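Local coordinates for probable protein phosphatase 2C 50 (Oryza sativa subsp. japonica, PDB 5ZCG), which probably removes phosphate from phosphoserine and phosphothreonine of target proteins, as a magnesium-dependent PP2C-family phosphatase of rice, at residues V23-L33 with H77-G88; L52-H63 with G143-S154. The protein carries 5 engineered substitutions. All blocks are in the same frame, centred on the assembly; numbering follows the deposited sequence.

Contact 1 of 2, residues V23-L33 with H77-G88; sequences VPRFADVPVRL and HVVLSAALARLG. Engineered in segment 77-88: Ala82 (natural residue Glu), Ala83 (natural residue Glu), Ala85 (natural residue Lys).
Phe26 and Ser81 make the one direct hydrogen bond between the sheet-edge segment 23-33 and segment 77-88 of helix 67-91: Ser81 OG donates to Phe26 O at 2.7 Å. A chi1 of -167° swings OG away from its own backbone N and onto the strand carbonyl, and the donor lies 17° off the carbonyl plane. A small hydroxyl suits this spot, where strand and helix come within 7.7 Å, axis to axis, and run nearly parallel. Beside the bond a water donates to Ser81 O and accepts a weak bond from Asp28 N; the carboxylate of Asp28 itself pairs with Arg51.

Aromatic contacts gather at the His77 end of the segment. Val23 CG2 sits over one face of the His77 imidazole, a CH-pi contact 3.9 Å from the ring centroid. The Phe26 ring, swung between its backbone N and carbonyl carbon (chi1 90°), meets His77 O with its edge, while CZ touches Leu80 CD2 at 3.7 Å and also Leu84 CD1, the Phe26 and Leu84 side chains crossing at about a right angle. Ala27 CB lies over the centre of one Phe26 ring face and touches Ser81 OG at 3.2 Å.

Aliphatic packing continues towards Gly88. Leu84 divides its branches, CD1 going to Phe26 and Ala27 CB and CD2 to Pro30 CD. The proline ring lies against Leu84 O and the bare CA of Gly88, where glycine permits so close an approach, and Leu33 CD1 meets Leu87 CD2 tip to tip at 3.9 Å.

A single polar link amid an apolar seam implies cohesion mainly by side-chain burial, with the directional serine bond probably helping to set the helix's position along the strand.

Contact 2 of 2, residues L52-H63 with G143-S154; sequences LPAHLFGVFDGH and GSTAVVALVCSS. With MG (magnesium ion), chain F; MG (magnesium ion), chain E.
His55 and Val151, Phe57 and Ala149, and Val59 and Val147 form hydrogen-bonded pairs of an antiparallel ladder whose strand axes run at 165°, with nearly straight N-H...O bonds. At Asp61 the regular pattern changes: Asp61 N is taken by the side-chain hydroxyl Thr145 OG1 at 2.9 Å, while Thr145 N still bonds Asp61 O. Held between its backbone N and carbonyl carbon (chi1 79°), OG1 also bonds Ser164, so threonine provides here an acceptor that the main chain does not. Beside it Ser144 OG turns back on its own strand and donates to Thr145 O at 2.6 Å, in the carbonyl plane on a lone pair.

These are central strands of a sheet in the PP2C beta-sandwich, and strand 53-63 ends at the dinuclear magnesium centre. Asp61 bridges the ions: OD1 binds one at 2.2 Å and OD2 the other at 2.3 Å. Gly62 O joins the first, and Asp249 and Asp311 complete the protein ligands of the second; one water is shared as a ligand by both ions.

The apolar side chains fill both faces of the sheet. On one, the Phe57 ring turns its edge to Val151 CG2 at 3.8 Å, and Val59 CB meets Val147 CG1. On the other, Leu56 CD1 packs on Leu150 CB, and Val148 CG1 there is met by Phe60 CE1. Gly58 suits its place because a CB there would run into the Phe60 ring, whose face lies over the Gly58 carbonyl carbon. Near the metals, Gly143 CA lies over one face of the His63 imidazole, 3.9 Å from its centroid, and His63 NE2 is hydrogen-bonded to Asp219.

In the fold
Contacts 1 and 2 lie with their centres about 12 Å apart and share one sheet, in which strand 18-28 pairs with strand 53-63. Backbone bonds tie them directly: Val23 N lies 2.9 Å from Leu56 O, and Val29 N is equally far from Leu52 O. Contact 1 seats helix 67-91 on the sheet face that carries Leu56 and Leu150, both of which touch Phe26. Contact 2 is the more central, about 4 Å from the chain centre against 15 Å for contact 1, and supplies Asp61 and Gly62 to the magnesium site, at the end of strand 53-63 remote from Leu52. The side chain of His63 lies about 12 Å from a bound abscisic acid and packs on the backbone of the partner protein.

Contact 1 of 2, residues V23-L33 with H77-G88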
loop_
_atom_site.group_PDB
_atom_site.type_symbol
_atom_site.label_atom_id
_atom_site.label_comp_id
_atom_site.label_asym_id
_atom_site.label_seq_id
_atom_site.Cartn_x
_atom_site.Cartn_y
_atom_site.Cartn_z
ATOM N N VAL A 23 -10.020 5.574 17.731
ATOM C CA VAL A 23 -9.916 6.821 18.471
ATOM C C VAL A 23 -11.323 7.310 18.797
ATOM O O VAL A 23 -12.025 7.840 17.937
ATOM C CB VAL A 23 -9.139 7.887 17.673
ATOM C CG1 VAL A 23 -8.698 9.007 18.593
ATOM C CG2 VAL A 23 -7.939 7.257 16.972
ATOM N N PRO A 24 -11.782 7.101 20.030
ATOM C CA PRO A 24 -13.051 7.706 20.451
ATOM C C PRO A 24 -12.945 9.220 20.519
ATOM O O PRO A 24 -11.893 9.778 20.844
ATOM C CB PRO A 24 -13.284 7.108 21.845
ATOM C CG PRO A 24 -12.447 5.851 21.871
ATOM C CD PRO A 24 -11.252 6.153 21.024
ATOM N N ARG A 25 -14.069 9.879 20.220
ATOM C CA ARG A 25 -14.204 11.334 20.314
ATOM C C ARG A 25 -13.022 12.063 19.679
ATOM O O ARG A 25 -12.493 13.033 20.228
ATOM C CB ARG A 25 -14.387 11.762 21.772
ATOM C CG ARG A 25 -15.620 11.167 22.437
ATOM C CD ARG A 25 -15.560 11.296 23.957
ATOM N NE ARG A 25 -14.432 10.560 24.528
ATOM C CZ ARG A 25 -14.479 9.285 24.908
ATOM N NH1 ARG A 25 -15.600 8.583 24.782
ATOM N NH2 ARG A 25 -13.399 8.708 25.419
ATOM N N PHE A 26 -12.603 11.589 18.502
ATOM C CA PHE A 26 -11.431 12.154 17.846
ATOM C C PHE A 26 -11.705 13.537 17.271
ATOM O O PHE A 26 -10.760 14.297 17.031
ATOM C CB PHE A 26 -10.935 11.209 16.740
ATOM C CG PHE A 26 -11.562 11.463 15.395
ATOM C CD1 PHE A 26 -12.865 11.062 15.137
ATOM C CD2 PHE A 26 -10.852 12.111 14.389
ATOM C CE1 PHE A 26 -13.454 11.300 13.904
ATOM C CE2 PHE A 26 -11.431 12.354 13.150
ATOM C CZ PHE A 26 -12.736 11.951 12.908
ATOM N N ALA A 27 -12.971 13.876 17.046
ATOM C CA ALA A 27 -13.324 15.140 16.418
ATOM C C ALA A 27 -14.804 15.400 16.637
ATOM O O ALA A 27 -15.553 14.534 17.099
ATOM C CB ALA A 27 -13.000 15.136 14.916
ATOM N N ASP A 28 -15.211 16.613 16.289
ATOM C CA ASP A 28 -16.612 16.988 16.183
ATOM C C ASP A 28 -16.965 17.034 14.705
ATOM O O ASP A 28 -16.198 17.571 13.898
ATOM C CB ASP A 28 -16.879 18.346 16.835
ATOM C CG ASP A 28 -16.976 18.265 18.350
ATOM O OD1 ASP A 28 -17.110 17.144 18.886
ATOM O OD2 ASP A 28 -16.935 19.330 19.003
ATOM N N VAL A 29 -18.076 16.411 14.335
ATOM C CA VAL A 29 -18.504 16.450 12.941
ATOM C C VAL A 29 -19.298 17.733 12.731
ATOM O O VAL A 29 -20.254 17.990 13.476
ATOM C CB VAL A 29 -19.335 15.211 12.575
ATOM C CG1 VAL A 29 -20.146 15.456 11.307
ATOM C CG2 VAL A 29 -18.422 14.016 12.403
ATOM N N PRO A 30 -18.944 18.567 11.754
ATOM C CA PRO A 30 -19.797 19.720 11.435
ATOM C C PRO A 30 -21.161 19.243 10.964
ATOM O O PRO A 30 -21.277 18.500 9.985
ATOM C CB PRO A 30 -19.026 20.441 10.323
ATOM C CG PRO A 30 -17.616 19.923 10.421
ATOM C CD PRO A 30 -17.741 18.516 10.911
ATOM N N VAL A 31 -22.203 19.682 11.671
ATOM C CA VAL A 31 -23.553 19.224 11.368
ATOM C C VAL A 31 -24.003 19.720 9.999
ATOM O O VAL A 31 -24.872 19.102 9.372
ATOM C CB VAL A 31 -24.498 19.650 12.509
ATOM C CG1 VAL A 31 -25.945 19.283 12.205
ATOM C CG2 VAL A 31 -24.052 18.995 13.812
ATOM N N ARG A 32 -23.403 20.807 9.504
ATOM C CA ARG A 32 -23.662 21.281 8.150
ATOM C C ARG A 32 -23.233 20.277 7.085
ATOM O O ARG A 32 -23.510 20.502 5.904
ATOM C CB ARG A 32 -22.962 22.626 7.914
ATOM C CG ARG A 32 -23.539 23.780 8.740
ATOM C CD ARG A 32 -24.302 24.765 7.869
ATOM N NE ARG A 32 -23.395 25.647 7.142
ATOM C CZ ARG A 32 -23.479 25.900 5.839
ATOM N NH1 ARG A 32 -24.438 25.343 5.109
ATOM N NH2 ARG A 32 -22.604 26.718 5.265
ATOM N N LEU A 33 -22.531 19.208 7.457
ATOM C CA LEU A 33 -22.277 18.109 6.535
ATOM C C LEU A 33 -23.384 17.059 6.544
ATOM O O LEU A 33 -23.359 16.150 5.709
ATOM C CB LEU A 33 -20.940 17.432 6.859
ATOM C CG LEU A 33 -19.690 18.285 6.631
ATOM C CD1 LEU A 33 -18.440 17.562 7.128
ATOM C CD2 LEU A 33 -19.558 18.666 5.162
ATOM N N HIS A 77 -6.029 10.277 11.805
ATOM C CA HIS A 77 -7.083 10.822 12.654
ATOM C C HIS A 77 -6.773 12.252 13.078
ATOM O O HIS A 77 -7.695 13.063 13.205
ATOM C CB HIS A 77 -7.326 9.933 13.879
ATOM C CG HIS A 77 -6.244 9.986 14.911
ATOM N ND1 HIS A 77 -5.172 9.118 14.912
ATOM C CD2 HIS A 77 -6.091 10.775 16.000
ATOM C CE1 HIS A 77 -4.394 9.383 15.946
ATOM N NE2 HIS A 77 -4.928 10.385 16.622
ATOM N N VAL A 78 -5.492 12.591 13.246
ATOM C CA VAL A 78 -5.113 13.952 13.621
ATOM C C VAL A 78 -5.373 14.914 12.466
ATOM O O VAL A 78 -5.985 15.983 12.642
ATOM C CB VAL A 78 -3.632 13.990 14.044
ATOM C CG1 VAL A 78 -3.207 15.421 14.419
ATOM C CG2 VAL A 78 -3.360 13.010 15.181
ATOM N N VAL A 79 -4.933 14.533 11.262
ATOM C CA VAL A 79 -5.144 15.379 10.091
ATOM C C VAL A 79 -6.633 15.534 9.813
ATOM O O VAL A 79 -7.111 16.634 9.507
ATOM C CB VAL A 79 -4.385 14.818 8.873
ATOM C CG1 VAL A 79 -4.748 15.588 7.608
ATOM C CG2 VAL A 79 -2.885 14.884 9.112
ATOM N N LEU A 80 -7.398 14.445 9.947
ATOM C CA LEU A 80 -8.833 14.519 9.701
ATOM C C LEU A 80 -9.528 15.395 10.736
ATOM O O LEU A 80 -10.433 16.162 10.389
ATOM C CB LEU A 80 -9.444 13.126 9.694
ATOM C CG LEU A 80 -10.928 13.096 9.324
ATOM C CD1 LEU A 80 -11.135 13.638 7.923
ATOM C CD2 LEU A 80 -11.471 11.691 9.428
ATOM N N SER A 81 -9.129 15.300 12.012
ATOM C CA SER A 81 -9.759 16.130 13.033
ATOM C C SER A 81 -9.515 17.607 12.757
ATOM O O SER A 81 -10.448 18.421 12.801
ATOM C CB SER A 81 -9.233 15.751 14.415
ATOM O OG SER A 81 -10.043 16.324 15.423
ATOM N N ALA A 82 -8.262 17.967 12.450
ATOM C CA ALA A 82 -7.952 19.361 12.137
ATOM C C ALA A 82 -8.704 19.835 10.897
ATOM O O ALA A 82 -9.221 20.963 10.865
ATOM C CB ALA A 82 -6.445 19.536 11.946
ATOM N N ALA A 83 -8.777 18.992 9.863
ATOM C CA ALA A 83 -9.475 19.376 8.639
ATOM C C ALA A 83 -10.967 19.554 8.887
ATOM O O ALA A 83 -11.589 20.460 8.320
ATOM C CB ALA A 83 -9.233 18.335 7.542
ATOM N N LEU A 84 -11.554 18.716 9.743
ATOM C CA LEU A 84 -12.972 18.853 10.059
ATOM C C LEU A 84 -13.243 20.138 10.831
ATOM O O LEU A 84 -14.249 20.816 10.583
ATOM C CB LEU A 84 -13.456 17.637 10.849
ATOM C CG LEU A 84 -13.678 16.374 10.009
ATOM C CD1 LEU A 84 -13.945 15.170 10.897
ATOM C CD2 LEU A 84 -14.822 16.588 9.029
ATOM N N ALA A 85 -12.364 20.490 11.773
ATOM C CA ALA A 85 -12.559 21.747 12.498
ATOM C C ALA A 85 -12.442 22.950 11.560
ATOM O O ALA A 85 -13.288 23.860 11.588
ATOM C CB ALA A 85 -11.556 21.850 13.648
ATOM N N ARG A 86 -11.424 22.948 10.693
ATOM C CA ARG A 86 -11.271 24.032 9.728
ATOM C C ARG A 86 -12.476 24.111 8.798
ATOM O O ARG A 86 -12.950 25.207 8.469
ATOM C CB ARG A 86 -9.988 23.839 8.918
ATOM C CG ARG A 86 -8.720 24.282 9.629
ATOM C CD ARG A 86 -7.470 23.990 8.798
ATOM N NE ARG A 86 -7.766 23.792 7.379
ATOM C CZ ARG A 86 -7.444 22.700 6.691
ATOM N NH1 ARG A 86 -6.813 21.697 7.288
ATOM N NH2 ARG A 86 -7.754 22.606 5.404
ATOM N N LEU A 87 -12.994 22.955 8.372
ATOM C CA LEU A 87 -14.130 22.947 7.463
ATOM C C LEU A 87 -15.384 23.479 8.144
ATOM O O LEU A 87 -16.175 24.183 7.515
ATOM C CB LEU A 87 -14.359 21.535 6.925
ATOM C CG LEU A 87 -15.585 21.318 6.037
ATOM C CD1 LEU A 87 -15.556 22.245 4.827
ATOM C CD2 LEU A 87 -15.683 19.854 5.609
ATOM N N GLY A 88 -15.592 23.153 9.424
ATOM C CA GLY A 88 -16.730 23.726 10.132
ATOM C C GLY A 88 -16.636 25.240 10.216
ATOM O O GLY A 88 -17.613 25.962 9.952
HETATM O O HOH W 1 -12.562 18.341 14.846
#

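Contact 2 of 2, residues L52-H63 with G143-S154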
loop_
_atom_site.group_PDB
_atom_site.type_symbol
_atom_site.label_atom_id
_atom_site.label_comp_id
_atom_site.label_asym_id
_atom_site.label_seq_id
_atom_site.Cartn_x
_atom_site.Cartn_y
_atom_site.Cartn_z
ATOM N N LEU A 52 -21.461 17.515 17.524
ATOM C CA LEU A 52 -21.741 16.083 17.463
ATOM C C LEU A 52 -20.421 15.326 17.567
ATOM O O LEU A 52 -19.600 15.394 16.628
ATOM C CB LEU A 52 -22.480 15.750 16.170
ATOM C CG LEU A 52 -22.895 14.305 15.913
ATOM C CD1 LEU A 52 -23.917 13.850 16.941
ATOM C CD2 LEU A 52 -23.448 14.182 14.502
ATOM N N PRO A 53 -20.172 14.601 18.655
ATOM C CA PRO A 53 -18.923 13.839 18.770
ATOM C C PRO A 53 -18.873 12.669 17.793
ATOM O O PRO A 53 -19.894 12.057 17.467
ATOM C CB PRO A 53 -18.937 13.345 20.224
ATOM C CG PRO A 53 -20.005 14.145 20.911
ATOM C CD PRO A 53 -21.010 14.468 19.856
ATOM N N ALA A 54 -17.664 12.372 17.314
ATOM C CA ALA A 54 -17.458 11.255 16.402
ATOM C C ALA A 54 -16.185 10.505 16.769
ATOM O O ALA A 54 -15.232 11.086 17.297
ATOM C CB ALA A 54 -17.373 11.714 14.941
ATOM N N HIS A 55 -16.174 9.208 16.458
ATOM C CA HIS A 55 -15.042 8.322 16.685
ATOM C C HIS A 55 -14.514 7.830 15.347
ATOM O O HIS A 55 -15.261 7.713 14.374
ATOM C CB HIS A 55 -15.441 7.126 17.550
ATOM C CG HIS A 55 -16.632 7.383 18.414
ATOM N ND1 HIS A 55 -16.611 8.279 19.460
ATOM C CD2 HIS A 55 -17.884 6.870 18.380
ATOM C CE1 HIS A 55 -17.798 8.306 20.037
ATOM N NE2 HIS A 55 -18.588 7.459 19.401
ATOM N N LEU A 56 -13.223 7.531 15.292
ATOM C CA LEU A 56 -12.610 7.085 14.048
ATOM C C LEU A 56 -12.045 5.681 14.218
ATOM O O LEU A 56 -11.360 5.399 15.205
ATOM C CB LEU A 56 -11.515 8.052 13.587
ATOM C CG LEU A 56 -11.114 7.859 12.119
ATOM C CD1 LEU A 56 -12.233 8.302 11.193
ATOM C CD2 LEU A 56 -9.843 8.601 11.791
ATOM N N PHE A 57 -12.355 4.800 13.270
ATOM C CA PHE A 57 -11.768 3.468 13.207
ATOM C C PHE A 57 -11.063 3.313 11.872
ATOM O O PHE A 57 -11.538 3.807 10.849
ATOM C CB PHE A 57 -12.829 2.373 13.386
ATOM C CG PHE A 57 -13.611 2.507 14.658
ATOM C CD1 PHE A 57 -13.137 1.957 15.836
ATOM C CD2 PHE A 57 -14.810 3.201 14.679
ATOM C CE1 PHE A 57 -13.850 2.085 17.013
ATOM C CE2 PHE A 57 -15.528 3.331 15.851
ATOM C CZ PHE A 57 -15.050 2.777 17.020
ATOM N N GLY A 58 -9.916 2.654 11.883
ATOM C CA GLY A 58 -9.163 2.522 10.655
ATOM C C GLY A 58 -8.319 1.271 10.599
ATOM O O GLY A 58 -7.754 0.846 11.610
ATOM N N VAL A 59 -8.218 0.682 9.412
ATOM C CA VAL A 59 -7.316 -0.433 9.161
ATOM C C VAL A 59 -6.398 -0.038 8.016
ATOM O O VAL A 59 -6.865 0.419 6.961
ATOM C CB VAL A 59 -8.081 -1.733 8.851
ATOM C CG1 VAL A 59 -7.128 -2.821 8.338
ATOM C CG2 VAL A 59 -8.823 -2.209 10.100
ATOM N N PHE A 60 -5.091 -0.213 8.230
ATOM C CA PHE A 60 -4.054 0.225 7.303
ATOM C C PHE A 60 -3.160 -0.970 7.003
ATOM O O PHE A 60 -2.391 -1.408 7.862
ATOM C CB PHE A 60 -3.253 1.382 7.897
ATOM C CG PHE A 60 -4.104 2.378 8.637
ATOM C CD1 PHE A 60 -4.803 3.355 7.950
ATOM C CD2 PHE A 60 -4.234 2.310 10.015
ATOM C CE1 PHE A 60 -5.600 4.261 8.621
ATOM C CE2 PHE A 60 -5.029 3.210 10.693
ATOM C CZ PHE A 60 -5.713 4.190 9.996
ATOM N N ASP A 61 -3.254 -1.486 5.790
ATOM C CA ASP A 61 -2.523 -2.679 5.377
ATOM C C ASP A 61 -1.258 -2.209 4.663
ATOM O O ASP A 61 -1.307 -1.775 3.512
ATOM C CB ASP A 61 -3.421 -3.547 4.500
ATOM C CG ASP A 61 -2.752 -4.819 4.017
ATOM O OD1 ASP A 61 -1.527 -4.997 4.199
ATOM O OD2 ASP A 61 -3.481 -5.651 3.442
ATOM N N GLY A 62 -0.124 -2.291 5.358
ATOM C CA GLY A 62 1.130 -1.869 4.770
ATOM C C GLY A 62 1.755 -2.943 3.894
ATOM O O GLY A 62 1.557 -4.139 4.096
ATOM N N HIS A 63 2.479 -2.490 2.871
ATOM C CA HIS A 63 3.312 -3.336 2.024
ATOM C C HIS A 63 4.657 -2.646 1.834
ATOM O O HIS A 63 4.771 -1.422 1.955
ATOM C CB HIS A 63 2.657 -3.625 0.663
ATOM C CG HIS A 63 2.206 -2.397 -0.064
ATOM N ND1 HIS A 63 0.909 -1.933 -0.006
ATOM C CD2 HIS A 63 2.883 -1.528 -0.851
ATOM C CE1 HIS A 63 0.805 -0.834 -0.730
ATOM N NE2 HIS A 63 1.988 -0.567 -1.254
ATOM N N GLY A 143 4.186 1.403 1.131
ATOM C CA GLY A 143 2.851 1.954 1.050
ATOM C C GLY A 143 1.908 1.322 2.052
ATOM O O GLY A 143 2.300 0.495 2.882
ATOM N N SER A 144 0.642 1.718 1.958
ATOM C CA SER A 144 -0.366 1.137 2.826
ATOM C C SER A 144 -1.745 1.403 2.249
ATOM O O SER A 144 -1.961 2.400 1.554
ATOM C CB SER A 144 -0.273 1.700 4.248
ATOM O OG SER A 144 -1.363 1.253 5.036
ATOM N N THR A 145 -2.667 0.482 2.517
ATOM C CA THR A 145 -4.070 0.795 2.335
ATOM C C THR A 145 -4.539 1.665 3.489
ATOM O O THR A 145 -3.840 1.849 4.490
ATOM C CB THR A 145 -4.922 -0.467 2.276
ATOM O OG1 THR A 145 -5.146 -0.955 3.610
ATOM C CG2 THR A 145 -4.221 -1.534 1.471
ATOM N N ALA A 146 -5.744 2.202 3.343
ATOM C CA ALA A 146 -6.360 2.994 4.398
ATOM C C ALA A 146 -7.861 2.852 4.228
ATOM O O ALA A 146 -8.425 3.384 3.269
ATOM C CB ALA A 146 -5.928 4.461 4.324
ATOM N N VAL A 147 -8.510 2.128 5.131
ATOM C CA VAL A 147 -9.963 2.093 5.171
ATOM C C VAL A 147 -10.371 2.653 6.525
ATOM O O VAL A 147 -9.966 2.128 7.571
ATOM C CB VAL A 147 -10.530 0.679 4.920
ATOM C CG1 VAL A 147 -9.986 -0.345 5.909
ATOM C CG2 VAL A 147 -12.053 0.699 4.927
ATOM N N VAL A 148 -11.101 3.765 6.511
ATOM C CA VAL A 148 -11.465 4.432 7.751
ATOM C C VAL A 148 -12.970 4.642 7.785
ATOM O O VAL A 148 -13.626 4.833 6.755
ATOM C CB VAL A 148 -10.711 5.773 7.950
ATOM C CG1 VAL A 148 -9.218 5.611 7.629
ATOM C CG2 VAL A 148 -11.332 6.884 7.125
ATOM N N ALA A 149 -13.508 4.583 8.996
ATOM C CA ALA A 149 -14.919 4.785 9.270
ATOM C C ALA A 149 -15.037 5.796 10.398
ATOM O O ALA A 149 -14.565 5.555 11.515
ATOM C CB ALA A 149 -15.606 3.471 9.646
ATOM N N LEU A 150 -15.631 6.938 10.088
ATOM C CA LEU A 150 -16.076 7.888 11.087
ATOM C C LEU A 150 -17.459 7.459 11.549
ATOM O O LEU A 150 -18.359 7.258 10.729
ATOM C CB LEU A 150 -16.099 9.300 10.497
ATOM C CG LEU A 150 -16.642 10.454 11.336
ATOM C CD1 LEU A 150 -15.905 11.728 10.952
ATOM C CD2 LEU A 150 -18.140 10.616 11.136
ATOM N N VAL A 151 -17.621 7.291 12.852
ATOM C CA VAL A 151 -18.869 6.834 13.438
ATOM C C VAL A 151 -19.378 7.928 14.363
ATOM O O VAL A 151 -18.638 8.414 15.225
ATOM C CB VAL A 151 -18.693 5.510 14.204
ATOM C CG1 VAL A 151 -20.003 5.102 14.845
ATOM C CG2 VAL A 151 -18.156 4.416 13.274
ATOM N N CYS A 152 -20.626 8.325 14.170
ATOM C CA CYS A 152 -21.332 9.174 15.117
ATOM C C CYS A 152 -22.701 8.559 15.353
ATOM O O CYS A 152 -23.011 7.478 14.840
ATOM C CB CYS A 152 -21.423 10.625 14.615
ATOM S SG CYS A 152 -22.469 10.872 13.168
ATOM N N SER A 153 -23.525 9.240 16.149
ATOM C CA SER A 153 -24.794 8.645 16.557
ATOM C C SER A 153 -25.706 8.396 15.364
ATOM O O SER A 153 -26.441 7.404 15.332
ATOM C CB SER A 153 -25.487 9.548 17.576
ATOM O OG SER A 153 -24.570 9.942 18.578
ATOM N N SER A 154 -25.672 9.285 14.370
ATOM C CA SER A 154 -26.630 9.248 13.275
ATOM C C SER A 154 -26.068 8.723 11.961
ATOM O O SER A 154 -26.855 8.310 11.105
ATOM C CB SER A 154 -27.224 10.646 13.040
ATOM O OG SER A 154 -26.235 11.534 12.551
HETATM MG MG MG F . 0.476 -5.974 3.949
HETATM MG MG MG E . -2.732 -7.809 3.406
HETATM O O HOH W 2 -22.221 10.984 18.072
HETATM O O HOH W 3 -2.157 -7.739 1.594
HETATM O O HOH W 4 -0.699 -7.688 3.678
HETATM O O HOH W 5 -3.300 -7.913 5.440
HETATM O O HOH W 6 0.211 -6.397 1.761
HETATM O O HOH W 7 2.451 -7.117 4.171
#